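Local atomic coordinates of putative aliphatic sulfonates-binding protein (Escherichia coli, PDB entry 2X26), a protein that probably binds aliphatic sulfonates in the periplasm and hands them to an ABC-type transport system for uptake. Residues Val79-Pro84 with Pro247-Pro252; Thr59-Pro64 with Asn182-Phe187; Val75-Glu80 with Arg283-Thr288; Ile14-Ala19 with Ala207-Ala212. All blocks are in the same frame, centred on the assembly; numbering follows the deposited sequence. Where two conformers were deposited one is given.

Interaction 1 of 4, residues Val79-Pro84 with Pro247-Pro252; sequences VEPPKP and PTTIKP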
loop_
_atom_site.group_PDB
_atom_site.type_symbol
_atom_site.label_atom_id
_atom_site.label_comp_id
_atom_site.label_asym_id
_atom_site.label_seq_id
_atom_site.Cartn_x
_atom_site.Cartn_y
_atom_site.Cartn_z
ATOM N N VAL A 79 2.560 8.397 3.937
ATOM C CA VAL A 79 2.993 7.003 4.238
ATOM C C VAL A 79 2.281 6.501 5.508
ATOM O O VAL A 79 1.968 7.271 6.443
ATOM C CB VAL A 79 4.554 6.899 4.409
ATOM C CG1 VAL A 79 5.062 7.812 5.583
ATOM C CG2 VAL A 79 5.016 5.428 4.575
ATOM N N GLU A 80 1.951 5.218 5.503
ATOM C CA GLU A 80 1.353 4.518 6.675
ATOM C C GLU A 80 2.416 3.578 7.244
ATOM O O GLU A 80 3.308 3.139 6.503
ATOM C CB GLU A 80 0.194 3.654 6.188
ATOM C CG GLU A 80 -0.918 4.462 5.618
ATOM C CD GLU A 80 -1.993 3.713 4.838
ATOM O OE1 GLU A 80 -1.755 2.986 3.825
ATOM O OE2 GLU A 80 -3.143 3.992 5.151
ATOM N N PRO A 81 2.272 3.177 8.518
ATOM C CA PRO A 81 3.305 2.303 9.111
ATOM C C PRO A 81 3.345 0.954 8.432
ATOM O O PRO A 81 2.352 0.516 7.913
ATOM C CB PRO A 81 2.842 2.123 10.563
ATOM C CG PRO A 81 1.815 3.276 10.807
ATOM C CD PRO A 81 1.182 3.509 9.458
ATOM N N PRO A 82 4.487 0.289 8.473
ATOM C CA PRO A 82 4.549 -1.057 7.961
ATOM C C PRO A 82 3.703 -2.044 8.801
ATOM O O PRO A 82 3.383 -1.757 9.950
ATOM C CB PRO A 82 6.033 -1.442 8.154
ATOM C CG PRO A 82 6.576 -0.573 9.125
ATOM C CD PRO A 82 5.720 0.681 9.172
ATOM N N LYS A 83 3.384 -3.183 8.188
ATOM C CA LYS A 83 2.584 -4.220 8.855
ATOM C C LYS A 83 3.413 -5.480 8.903
ATOM O O LYS A 83 3.129 -6.429 8.172
ATOM C CB LYS A 83 1.292 -4.503 8.050
ATOM C CG LYS A 83 0.342 -3.301 7.889
ATOM C CD LYS A 83 -1.079 -3.752 7.376
ATOM C CE LYS A 83 -1.091 -4.866 6.281
ATOM N NZ LYS A 83 -2.392 -5.715 6.127
ATOM N N PRO A 84 4.411 -5.533 9.805
ATOM C CA PRO A 84 5.310 -6.726 9.758
ATOM C C PRO A 84 4.634 -8.051 10.084
ATOM O O PRO A 84 5.045 -9.076 9.541
ATOM C CB PRO A 84 6.370 -6.410 10.796
ATOM C CG PRO A 84 5.761 -5.388 11.735
ATOM C CD PRO A 84 4.838 -4.558 10.819
ATOM N N PRO A 247 -1.800 0.287 14.780
ATOM C CA PRO A 247 -2.635 1.481 14.596
ATOM C C PRO A 247 -2.124 2.288 13.395
ATOM O O PRO A 247 -0.901 2.440 13.224
ATOM C CB PRO A 247 -2.407 2.261 15.915
ATOM C CG PRO A 247 -2.112 1.153 16.937
ATOM C CD PRO A 247 -1.214 0.216 16.140
ATOM N N THR A 248 -3.026 2.742 12.534
ATOM C CA THR A 248 -2.608 3.417 11.328
ATOM C C THR A 248 -2.450 4.892 11.590
ATOM O O THR A 248 -3.221 5.484 12.362
ATOM C CB THR A 248 -3.673 3.250 10.272
ATOM O OG1 THR A 248 -3.630 1.891 9.853
ATOM C CG2 THR A 248 -3.423 4.174 9.029
ATOM N N THR A 249 -1.405 5.473 11.014
ATOM C CA THR A 249 -1.255 6.912 10.932
ATOM C C THR A 249 -0.979 7.167 9.443
ATOM O O THR A 249 -0.500 6.300 8.760
ATOM C CB THR A 249 -0.081 7.427 11.787
ATOM O OG1 THR A 249 1.143 6.756 11.416
ATOM C CG2 THR A 249 -0.358 7.186 13.320
ATOM N N ILE A 250 -1.350 8.327 8.939
ATOM C CA ILE A 250 -0.863 8.765 7.621
ATOM C C ILE A 250 -0.086 10.078 7.833
ATOM O O ILE A 250 -0.621 11.063 8.390
ATOM C CB ILE A 250 -1.971 8.935 6.601
ATOM C CG1 ILE A 250 -2.722 7.585 6.467
ATOM C CG2 ILE A 250 -1.329 9.266 5.219
ATOM C CD1 ILE A 250 -4.094 7.660 5.874
ATOM N N LYS A 251 1.185 10.044 7.464
ATOM C CA LYS A 251 2.101 11.147 7.713
ATOM C C LYS A 251 2.861 11.558 6.465
ATOM O O LYS A 251 3.050 10.783 5.541
ATOM C CB LYS A 251 3.134 10.700 8.780
ATOM C CG LYS A 251 2.543 10.259 10.109
ATOM C CD LYS A 251 3.697 9.850 11.066
ATOM C CE LYS A 251 3.190 9.376 12.425
ATOM N NZ LYS A 251 4.323 9.450 13.385
ATOM N N PRO A 252 3.337 12.817 6.442
ATOM C CA PRO A 252 4.309 13.153 5.408
ATOM C C PRO A 252 5.457 12.173 5.482
ATOM O O PRO A 252 5.764 11.654 6.568
ATOM C CB PRO A 252 4.801 14.554 5.822
ATOM C CG PRO A 252 3.798 15.063 6.799
ATOM C CD PRO A 252 3.186 13.873 7.466
HETATM O O HOH W 1 2.745 6.943 9.060
#
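Glu80 and Ile250 run side by side and point the same way, with Glu80 CG 3.7 Å from Ile250 CG1. In each residue the carbon that touches stands opposite the carbonyl carbon and next to the backbone N (chi1 -64° in Glu80, -58° in Ile250), and these matching torsions keep the two chains abreast. Beyond CG the glutamate is extended, and its carboxylate is held from outside the pair: Tyr188 OH bonds OE2 and Ser186 OG bonds OE1, where a glycerol, probably from the crystallisation liquor, also binds. The backbones meet at one antiparallel hydrogen-bonded pair. Val79 N donates to Lys251 O at 2.9 Å, and Lys251 N returns to Val79 O at 3.1 Å. The protein has the type II periplasmic binding protein fold, and here a loop from the C-terminal region lines the outermost strand, 74-80, of one of the two sheets, close to where the chain leaves for the strand 87-92 of the other. Val79 O also accepts a hydrogen bond from a water at 2.7 Å. The same water lies 2.9 Å from Thr249 OG1, a hydroxyl set between its own backbone N and carbonyl carbon (chi1 56°). Pro81 crosses Thr249 at about a right angle, its CG 3.6 Å from OG1. Its CD presses on Thr249 O at 3.3 Å, the same carbonyl oxygen that receives a CA-H...O contact from Glu80 CA at 3.3 Å. Thr249 N, buried under this proline, has no hydrogen-bonding partner in the model.

Interaction 2 of 4, residues Thr59-Pro64 with Asn182-Phe187; sequences TGDIPP and NQTGSF
Asp61 OD2 is gripped by two waters, and both lead to Thr184. The first donates to OD2 and accepts from Thr184 OG1 at 2.7 Å; the second donates to OD2 at 2.6 Å and accepts from the backbone N of Thr184. The two side chains themselves stay further apart, Asp61 OD2 lying 3.9 Å from Thr184 CB. On the other carboxylate oxygen the water network is looser: a third water near OD1 also lies 3.0 Å from Gly185 O, with more acceptors around it than it has protons, and a fourth accepts a hydrogen bond from Gly185 N but is only weakly tied to OD1. Asp61 CG sits between its backbone N and carbonyl carbon (chi1 54°), which carries the carboxylate toward Thr184 and Gly185. Asp61 CB meanwhile rests 3.7 Å from Phe187 CE2, at the edge of the ring and near its plane. That ring also meets the ring of Tyr76 on the neighbouring strand 74-80, the planes about 60° apart. The backbones join as an antiparallel hydrogen-bonded pair: Phe187 N donates to Thr59 O at 2.8 Å and Thr59 N to Phe187 O at 3.1 Å. This pair knits strand 56-59 to strand 186-191 inside a mixed sheet, just before the chain turns into helix 62-69. Asp61 O is bonded by Gln261 of helix 255-270. Between the carboxylate and the incoming loop, then, the polar link is made through water, and the protons donated to Asp61 OD2 are consistent with an ionised side chain.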
loop_
_atom_site.group_PDB
_atom_site.type_symbol
_atom_site.label_atom_id
_atom_site.label_comp_id
_atom_site.label_asym_id
_atom_site.label_seq_id
_atom_site.Cartn_x
_atom_site.Cartn_y
_atom_site.Cartn_z
ATOM N N THR A 59 -1.030 2.330 -2.592
ATOM C CA THR A 59 -0.306 1.101 -2.977
ATOM C C THR A 59 0.742 0.817 -1.908
ATOM O O THR A 59 1.000 1.649 -1.043
ATOM C CB THR A 59 0.451 1.105 -4.380
ATOM O OG1 THR A 59 1.722 1.719 -4.223
ATOM C CG2 THR A 59 -0.304 1.784 -5.538
ATOM N N GLY A 60 1.313 -0.374 -1.971
ATOM C CA GLY A 60 2.413 -0.758 -1.096
ATOM C C GLY A 60 3.697 -0.079 -1.509
ATOM O O GLY A 60 3.701 0.764 -2.405
ATOM N N ASP A 61 4.799 -0.479 -0.884
ATOM C CA ASP A 61 6.082 0.163 -1.171
ATOM C C ASP A 61 6.715 -0.266 -2.519
ATOM O O ASP A 61 7.541 0.479 -3.110
ATOM C CB ASP A 61 7.054 -0.017 0.002
ATOM C CG ASP A 61 7.264 -1.467 0.423
ATOM O OD1 ASP A 61 6.286 -2.248 0.442
ATOM O OD2 ASP A 61 8.441 -1.815 0.783
ATOM N N ILE A 62 6.284 -1.402 -3.057
ATOM C CA ILE A 62 6.939 -1.913 -4.250
ATOM C C ILE A 62 6.464 -1.316 -5.587
ATOM O O ILE A 62 7.317 -0.842 -6.366
ATOM C CB ILE A 62 6.906 -3.476 -4.329
ATOM C CG1 ILE A 62 7.558 -4.124 -3.093
ATOM C CG2 ILE A 62 7.552 -3.929 -5.662
ATOM C CD1 ILE A 62 8.880 -3.491 -2.665
ATOM N N PRO A 63 5.133 -1.298 -5.852
ATOM C CA PRO A 63 4.707 -0.793 -7.169
ATOM C C PRO A 63 5.280 0.566 -7.572
ATOM O O PRO A 63 5.617 0.734 -8.739
ATOM C CB PRO A 63 3.164 -0.821 -7.092
ATOM C CG PRO A 63 2.869 -2.015 -6.118
ATOM C CD PRO A 63 3.998 -1.879 -5.083
ATOM N N PRO A 64 5.394 1.551 -6.651
ATOM C CA PRO A 64 5.904 2.841 -7.078
ATOM C C PRO A 64 7.323 2.797 -7.587
ATOM O O PRO A 64 7.702 3.651 -8.404
ATOM C CB PRO A 64 5.947 3.671 -5.802
ATOM C CG PRO A 64 4.933 3.025 -4.899
ATOM C CD PRO A 64 4.906 1.575 -5.265
ATOM N N ASN A 182 12.872 -4.503 9.131
ATOM C CA ASN A 182 12.786 -3.031 8.968
ATOM C C ASN A 182 12.056 -2.640 7.693
ATOM O O ASN A 182 12.620 -2.097 6.737
ATOM C CB ASN A 182 14.151 -2.332 9.073
ATOM C CG ASN A 182 14.740 -2.411 10.461
ATOM O OD1 ASN A 182 14.384 -3.290 11.256
ATOM N ND2 ASN A 182 15.658 -1.496 10.765
ATOM N N GLN A 183 10.767 -2.930 7.696
ATOM C CA GLN A 183 9.923 -2.576 6.594
ATOM C C GLN A 183 9.588 -1.071 6.483
ATOM O O GLN A 183 9.719 -0.296 7.423
ATOM C CB GLN A 183 8.694 -3.448 6.676
ATOM C CG GLN A 183 9.019 -4.922 6.513
ATOM C CD GLN A 183 7.782 -5.733 6.330
ATOM O OE1 GLN A 183 6.851 -5.606 7.115
ATOM N NE2 GLN A 183 7.736 -6.555 5.287
ATOM N N THR A 184 9.129 -0.655 5.307
ATOM C CA THR A 184 8.982 0.781 4.992
ATOM C C THR A 184 7.600 1.396 5.281
ATOM O O THR A 184 7.486 2.505 5.828
ATOM C CB THR A 184 9.256 0.926 3.493
ATOM O OG1 THR A 184 10.593 0.498 3.269
ATOM C CG2 THR A 184 9.094 2.409 3.005
ATOM N N GLY A 185 6.558 0.673 4.902
ATOM C CA GLY A 185 5.198 1.202 5.072
ATOM C C GLY A 185 4.466 1.193 3.716
ATOM O O GLY A 185 5.034 0.772 2.724
ATOM N N SER A 186 3.196 1.602 3.689
ATOM C CA SER A 186 2.500 1.701 2.395
ATOM C C SER A 186 2.278 3.152 2.093
ATOM O O SER A 186 2.399 4.027 2.977
ATOM C CB SER A 186 1.164 0.966 2.399
ATOM O OG SER A 186 0.383 1.352 3.523
ATOM N N PHE A 187 1.973 3.443 0.844
ATOM C CA PHE A 187 2.011 4.849 0.397
ATOM C C PHE A 187 0.751 5.370 -0.262
ATOM O O PHE A 187 -0.108 4.591 -0.724
ATOM C CB PHE A 187 3.132 5.047 -0.605
ATOM C CG PHE A 187 4.504 4.913 -0.008
ATOM C CD1 PHE A 187 5.046 5.931 0.802
ATOM C CD2 PHE A 187 5.230 3.771 -0.247
ATOM C CE1 PHE A 187 6.375 5.831 1.321
ATOM C CE2 PHE A 187 6.557 3.611 0.295
ATOM C CZ PHE A 187 7.125 4.649 1.087
HETATM O O HOH W 2 10.476 -0.366 0.746
HETATM O O HOH W 3 3.538 -1.725 1.868
HETATM O O HOH W 4 8.812 -2.891 3.170
HETATM O O HOH W 5 6.006 -2.132 3.925
#

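Interaction 3 of 4, residues Val75-Glu80 with Arg283-Thr288; sequences VYVGVE and RIWQPT
Trp285 swings its indole carbon CG to the far side from its backbone N (chi1 179°), while Val77 keeps CG1 beside its own N (chi1 -72°); these choices bring Val77 CG1 to 3.6 Å from Trp285 CE3, approaching the ring obliquely. Val77 lies in strand 74-80, the outermost of a mixed sheet of the type II periplasmic binding protein fold, and with Gly78 forms a classic beta bulge facing Tyr188 of strand 186-191. The segment 283-288, which follows helix 255-270, runs along the edge of strand 74-80, on the side away from strand 186-191. Tyr76 N donates to Arg283 O at 2.8 Å, and Trp285 N answers to Tyr76 O at 3.0 Å. Arg283 O is shared, since Tyr76 CD2 brings the ring's edge to 3.4 Å from it, near the ring plane, and Val75 CA comes within 3.1 Å as a CA-H...O contact. Tyr76 reaches on to Gln261 with its hydroxyl, and the guanidinium of Arg283 turns away to bond Ala72 O through NH2. Val75 and Val77, two residues apart on the strand, meet Trp285 at different places: Val75 CG2 packs 4.1 Å from Trp285 CB, whereas Val77 lies at the CE3 side of the indole. A water lies 2.7 Å from Trp285 O, and Pro287 CA sits 3.5 Å above one face of the indole, offset toward its rim.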
loop_
_atom_site.group_PDB
_atom_site.type_symbol
_atom_site.label_atom_id
_atom_site.label_comp_id
_atom_site.label_asym_id
_atom_site.label_seq_id
_atom_site.Cartn_x
_atom_site.Cartn_y
_atom_site.Cartn_z
ATOM N N VAL A 75 4.467 11.299 -7.160
ATOM C CA VAL A 75 5.112 11.701 -5.908
ATOM C C VAL A 75 4.459 10.983 -4.751
ATOM O O VAL A 75 3.228 10.719 -4.788
ATOM C CB VAL A 75 5.039 13.216 -5.685
ATOM C CG1 VAL A 75 5.880 13.927 -6.739
ATOM C CG2 VAL A 75 3.613 13.758 -5.697
ATOM N N TYR A 76 5.270 10.686 -3.722
ATOM C CA TYR A 76 4.754 10.127 -2.478
ATOM C C TYR A 76 4.190 11.275 -1.646
ATOM O O TYR A 76 4.939 12.168 -1.218
ATOM C CB TYR A 76 5.889 9.470 -1.699
ATOM C CG TYR A 76 6.605 8.346 -2.411
ATOM C CD1 TYR A 76 6.154 7.009 -2.301
ATOM C CD2 TYR A 76 7.741 8.587 -3.132
ATOM C CE1 TYR A 76 6.830 5.951 -2.948
ATOM C CE2 TYR A 76 8.434 7.551 -3.797
ATOM C CZ TYR A 76 7.967 6.234 -3.698
ATOM O OH TYR A 76 8.643 5.197 -4.326
ATOM N N VAL A 77 2.888 11.268 -1.441
ATOM C CA VAL A 77 2.245 12.309 -0.663
ATOM C C VAL A 77 2.057 11.921 0.819
ATOM O O VAL A 77 1.893 12.805 1.662
ATOM C CB VAL A 77 0.888 12.822 -1.258
ATOM C CG1 VAL A 77 1.102 13.702 -2.547
ATOM C CG2 VAL A 77 -0.137 11.666 -1.453
ATOM N N GLY A 78 2.064 10.627 1.134
ATOM C CA GLY A 78 1.802 10.183 2.513
ATOM C C GLY A 78 2.280 8.767 2.692
ATOM O O GLY A 78 2.325 7.991 1.740
ATOM N N VAL A 79 2.560 8.397 3.937
ATOM C CA VAL A 79 2.993 7.003 4.238
ATOM C C VAL A 79 2.281 6.501 5.508
ATOM O O VAL A 79 1.968 7.271 6.443
ATOM C CB VAL A 79 4.554 6.899 4.409
ATOM C CG1 VAL A 79 5.062 7.812 5.583
ATOM C CG2 VAL A 79 5.016 5.428 4.575
ATOM N N GLU A 80 1.951 5.218 5.503
ATOM C CA GLU A 80 1.353 4.518 6.675
ATOM C C GLU A 80 2.416 3.578 7.244
ATOM O O GLU A 80 3.308 3.139 6.503
ATOM C CB GLU A 80 0.194 3.654 6.188
ATOM C CG GLU A 80 -0.918 4.462 5.618
ATOM C CD GLU A 80 -1.993 3.713 4.838
ATOM O OE1 GLU A 80 -1.755 2.986 3.825
ATOM O OE2 GLU A 80 -3.143 3.992 5.151
ATOM N N ARG A 283 11.112 12.236 -5.487
ATOM C CA ARG A 283 9.696 11.913 -5.627
ATOM C C ARG A 283 8.903 12.119 -4.335
ATOM O O ARG A 283 7.729 11.782 -4.302
ATOM C CB ARG A 283 9.499 10.461 -6.106
ATOM C CG ARG A 283 10.140 10.130 -7.456
ATOM C CD ARG A 283 9.535 10.933 -8.607
ATOM N NE ARG A 283 9.651 10.199 -9.877
ATOM C CZ ARG A 283 10.765 10.094 -10.601
ATOM N NH1 ARG A 283 11.899 10.643 -10.181
ATOM N NH2 ARG A 283 10.756 9.408 -11.748
ATOM N N ILE A 284 9.537 12.643 -3.279
ATOM C CA ILE A 284 8.844 12.903 -2.023
ATOM C C ILE A 284 8.188 14.292 -2.070
ATOM O O ILE A 284 8.854 15.281 -2.384
ATOM C CB ILE A 284 9.779 12.648 -0.809
ATOM C CG1 ILE A 284 9.962 11.132 -0.664
ATOM C CG2 ILE A 284 9.170 13.176 0.481
ATOM C CD1 ILE A 284 11.018 10.726 0.277
ATOM N N TRP A 285 6.869 14.347 -1.855
ATOM C CA TRP A 285 6.160 15.618 -1.795
ATOM C C TRP A 285 6.314 16.217 -0.410
ATOM O O TRP A 285 6.004 15.554 0.609
ATOM C CB TRP A 285 4.692 15.450 -2.169
ATOM C CG TRP A 285 3.846 16.723 -2.110
ATOM C CD1 TRP A 285 3.988 17.827 -2.877
ATOM C CD2 TRP A 285 2.737 16.982 -1.221
ATOM N NE1 TRP A 285 3.041 18.786 -2.526
ATOM C CE2 TRP A 285 2.252 18.277 -1.522
ATOM C CE3 TRP A 285 2.105 16.232 -0.206
ATOM C CZ2 TRP A 285 1.150 18.854 -0.850
ATOM C CZ3 TRP A 285 1.006 16.789 0.479
ATOM C CH2 TRP A 285 0.538 18.105 0.155
ATOM N N GLN A 286 6.890 17.425 -0.380
ATOM C CA GLN A 286 6.898 18.244 0.831
ATOM C C GLN A 286 5.535 18.935 0.936
ATOM O O GLN A 286 5.141 19.700 0.036
ATOM C CB GLN A 286 8.038 19.264 0.767
ATOM C CG GLN A 286 9.411 18.612 0.691
ATOM C CD GLN A 286 9.812 17.954 2.004
ATOM O OE1 GLN A 286 10.028 18.647 2.998
ATOM N NE2 GLN A 286 9.933 16.616 2.013
ATOM N N PRO A 287 4.794 18.653 2.020
ATOM C CA PRO A 287 3.443 19.167 2.081
ATOM C C PRO A 287 3.434 20.706 2.050
ATOM O O PRO A 287 4.296 21.353 2.676
ATOM C CB PRO A 287 2.911 18.615 3.404
ATOM C CG PRO A 287 3.711 17.385 3.628
ATOM C CD PRO A 287 5.056 17.632 3.074
ATOM N N THR A 288 2.494 21.248 1.285
ATOM C CA THR A 288 2.301 22.682 1.144
ATOM C C THR A 288 0.829 22.927 1.249
ATOM O O THR A 288 0.004 21.999 1.164
ATOM C CB THR A 288 2.727 23.160 -0.239
ATOM O OG1 THR A 288 2.019 22.397 -1.245
ATOM C CG2 THR A 288 4.224 22.998 -0.419
HETATM O O HOH W 6 5.103 13.411 1.950
#

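Interaction 4 of 4, residues Ile14-Ala19 with Ala207-Ala212; sequences IGMVLA and ATFSEA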
loop_
_atom_site.group_PDB
_atom_site.type_symbol
_atom_site.label_atom_id
_atom_site.label_comp_id
_atom_site.label_asym_id
_atom_site.label_seq_id
_atom_site.Cartn_x
_atom_site.Cartn_y
_atom_site.Cartn_z
ATOM N N ILE A 14 -7.411 0.051 3.530
ATOM C CA ILE A 14 -8.455 0.127 4.585
ATOM C C ILE A 14 -8.977 1.502 4.836
ATOM O O ILE A 14 -10.188 1.672 4.906
ATOM C CB ILE A 14 -7.925 -0.496 5.879
ATOM C CG1 ILE A 14 -7.557 -1.966 5.624
ATOM C CG2 ILE A 14 -8.964 -0.317 7.022
ATOM C CD1 ILE A 14 -8.677 -2.858 4.868
ATOM N N GLY A 15 -8.072 2.484 4.928
ATOM C CA GLY A 15 -8.486 3.895 5.159
ATOM C C GLY A 15 -9.443 4.339 4.032
ATOM O O GLY A 15 -10.536 4.913 4.292
ATOM N N MET A 16 -9.037 4.072 2.781
ATOM C CA MET A 16 -9.863 4.428 1.645
ATOM C C MET A 16 -11.216 3.716 1.666
ATOM O O MET A 16 -12.254 4.371 1.485
ATOM C CB MET A 16 -9.136 4.163 0.332
ATOM C CG MET A 16 -8.065 5.209 0.085
ATOM S SD MET A 16 -7.357 4.872 -1.545
ATOM C CE MET A 16 -6.410 6.332 -1.760
ATOM N N VAL A 17 -11.201 2.424 1.903
ATOM C CA VAL A 17 -12.445 1.609 1.813
ATOM C C VAL A 17 -13.438 2.053 2.897
ATOM O O VAL A 17 -14.640 2.219 2.604
ATOM C CB VAL A 17 -12.122 0.106 1.910
ATOM C CG1 VAL A 17 -13.386 -0.777 2.133
ATOM C CG2 VAL A 17 -11.429 -0.350 0.590
ATOM N N LEU A 18 -12.949 2.250 4.126
ATOM C CA LEU A 18 -13.831 2.731 5.194
ATOM C C LEU A 18 -14.295 4.163 4.928
ATOM O O LEU A 18 -15.462 4.461 5.119
ATOM C CB LEU A 18 -13.207 2.605 6.584
ATOM C CG LEU A 18 -13.612 1.263 7.193
ATOM C CD1 LEU A 18 -12.757 0.156 6.631
ATOM C CD2 LEU A 18 -13.539 1.312 8.699
ATOM N N ALA A 19 -13.398 5.035 4.435
ATOM C CA ALA A 19 -13.842 6.399 4.084
ATOM C C ALA A 19 -14.954 6.369 3.029
ATOM O O ALA A 19 -15.918 7.156 3.097
ATOM C CB ALA A 19 -12.656 7.261 3.555
ATOM N N ALA A 207 -5.951 12.925 5.974
ATOM C CA ALA A 207 -6.325 12.942 7.382
ATOM C C ALA A 207 -7.656 12.228 7.567
ATOM O O ALA A 207 -7.824 11.466 8.548
ATOM C CB ALA A 207 -6.404 14.398 7.872
ATOM N N THR A 208 -8.569 12.408 6.584
ATOM C CA THR A 208 -9.846 11.705 6.539
ATOM C C THR A 208 -9.655 10.186 6.412
ATOM O O THR A 208 -10.332 9.433 7.090
ATOM C CB THR A 208 -10.711 12.193 5.376
ATOM O OG1 THR A 208 -10.969 13.586 5.533
ATOM C CG2 THR A 208 -12.058 11.511 5.407
ATOM N N PHE A 209 -8.738 9.726 5.554
ATOM C CA PHE A 209 -8.485 8.265 5.462
ATOM C C PHE A 209 -7.947 7.729 6.777
ATOM O O PHE A 209 -8.236 6.600 7.166
ATOM C CB PHE A 209 -7.467 7.910 4.381
ATOM C CG PHE A 209 -7.885 8.307 2.985
ATOM C CD1 PHE A 209 -9.210 8.290 2.590
ATOM C CD2 PHE A 209 -6.903 8.620 2.041
ATOM C CE1 PHE A 209 -9.571 8.643 1.264
ATOM C CE2 PHE A 209 -7.221 8.918 0.707
ATOM C CZ PHE A 209 -8.557 8.965 0.323
ATOM N N SER A 210 -7.114 8.514 7.436
ATOM C CA SER A 210 -6.571 8.039 8.742
ATOM C C SER A 210 -7.704 7.949 9.803
ATOM O O SER A 210 -7.719 6.995 10.603
ATOM C CB SER A 210 -5.403 8.939 9.194
ATOM O OG SER A 210 -4.898 8.456 10.433
ATOM N N GLU A 211 -8.621 8.914 9.830
ATOM C CA GLU A 211 -9.808 8.845 10.722
ATOM C C GLU A 211 -10.658 7.613 10.389
ATOM O O GLU A 211 -11.205 6.938 11.268
ATOM C CB GLU A 211 -10.705 10.070 10.579
ATOM C CG GLU A 211 -10.123 11.356 11.080
ATOM C CD GLU A 211 -11.063 12.521 10.808
ATOM O OE1 GLU A 211 -12.267 12.429 11.164
ATOM O OE2 GLU A 211 -10.618 13.513 10.195
ATOM N N ALA A 212 -10.798 7.355 9.099
ATOM C CA ALA A 212 -11.589 6.231 8.650
ATOM C C ALA A 212 -10.936 4.912 9.043
ATOM O O ALA A 212 -11.639 3.992 9.501
ATOM C CB ALA A 212 -11.812 6.295 7.093
#
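Two helices meet almost at right angles here, helix 14-21 and helix 199-218, and Gly15 and Phe209 come together where they cross. The segment axes approach to 7.4 Å at an angle of 85°, close for a helix pair, and Gly15 makes this possible: having no side chain, it lets Phe209 O come to 3.4 Å from its CA. The next residue carries the aromatic contact. Met16 CG lies 3.8 Å from the centroid of the Phe209 ring, 10° off the ring normal, so a CH-pi interaction falls almost over the ring centre. Extended past CG, with chi2 at -176°, the chain then leads out past the CE2 side of the ring; SD makes an oblique Met-aromatic contact, and Met16 CE, still on the same side of the ring as CG, comes to 3.7 Å from Phe209 CE2. Helix 14-21 follows the first strand, 4-9, of the sheet, and the junction sets it against the long helix that comes after strand 186-191 and helix 192-197. At the ring's edge, in its plane, Ala19 CB touches Phe209 CD1 at 3.7 Å. One turn along the second helix, Ala212 CB settles between Gly15, Leu18 and Ala19, 3.4 Å from Gly15 O and 3.3 Å from Ala19 N. Those two polar atoms are already joined by a helical hydrogen bond, so the methyl sits against a satisfied pair. Methyl also meets methyl at Ala19 CB and Ala212 CB, 3.8 Å apart. Leu24 and Leu25 of helix 24-28 pack on Ala212 and Phe209 respectively.

In the fold
From the N terminus, residues 14-19 come first, and interaction 4 closes their long loop at 207-212. Inside it nests interaction 2, running from 59-64 to 182-187. The strand 74-80 then starts two more loops: interaction 1 closes at 247-252 and interaction 3 at 283-288, sharing Val79 and Glu80. Each of these crosses both interaction 2 and interaction 4. Interactions 1, 2 and 3 all reach one sheet: interaction 2 joins its inner strands 56-59 and 186-191, while interactions 1 and 3 add C-terminal loops to the outermost strand. Interaction 4 ties the first helix to helix 199-218, and Ile250 of interaction 1 packs against that helix at Phe209 and Ser210.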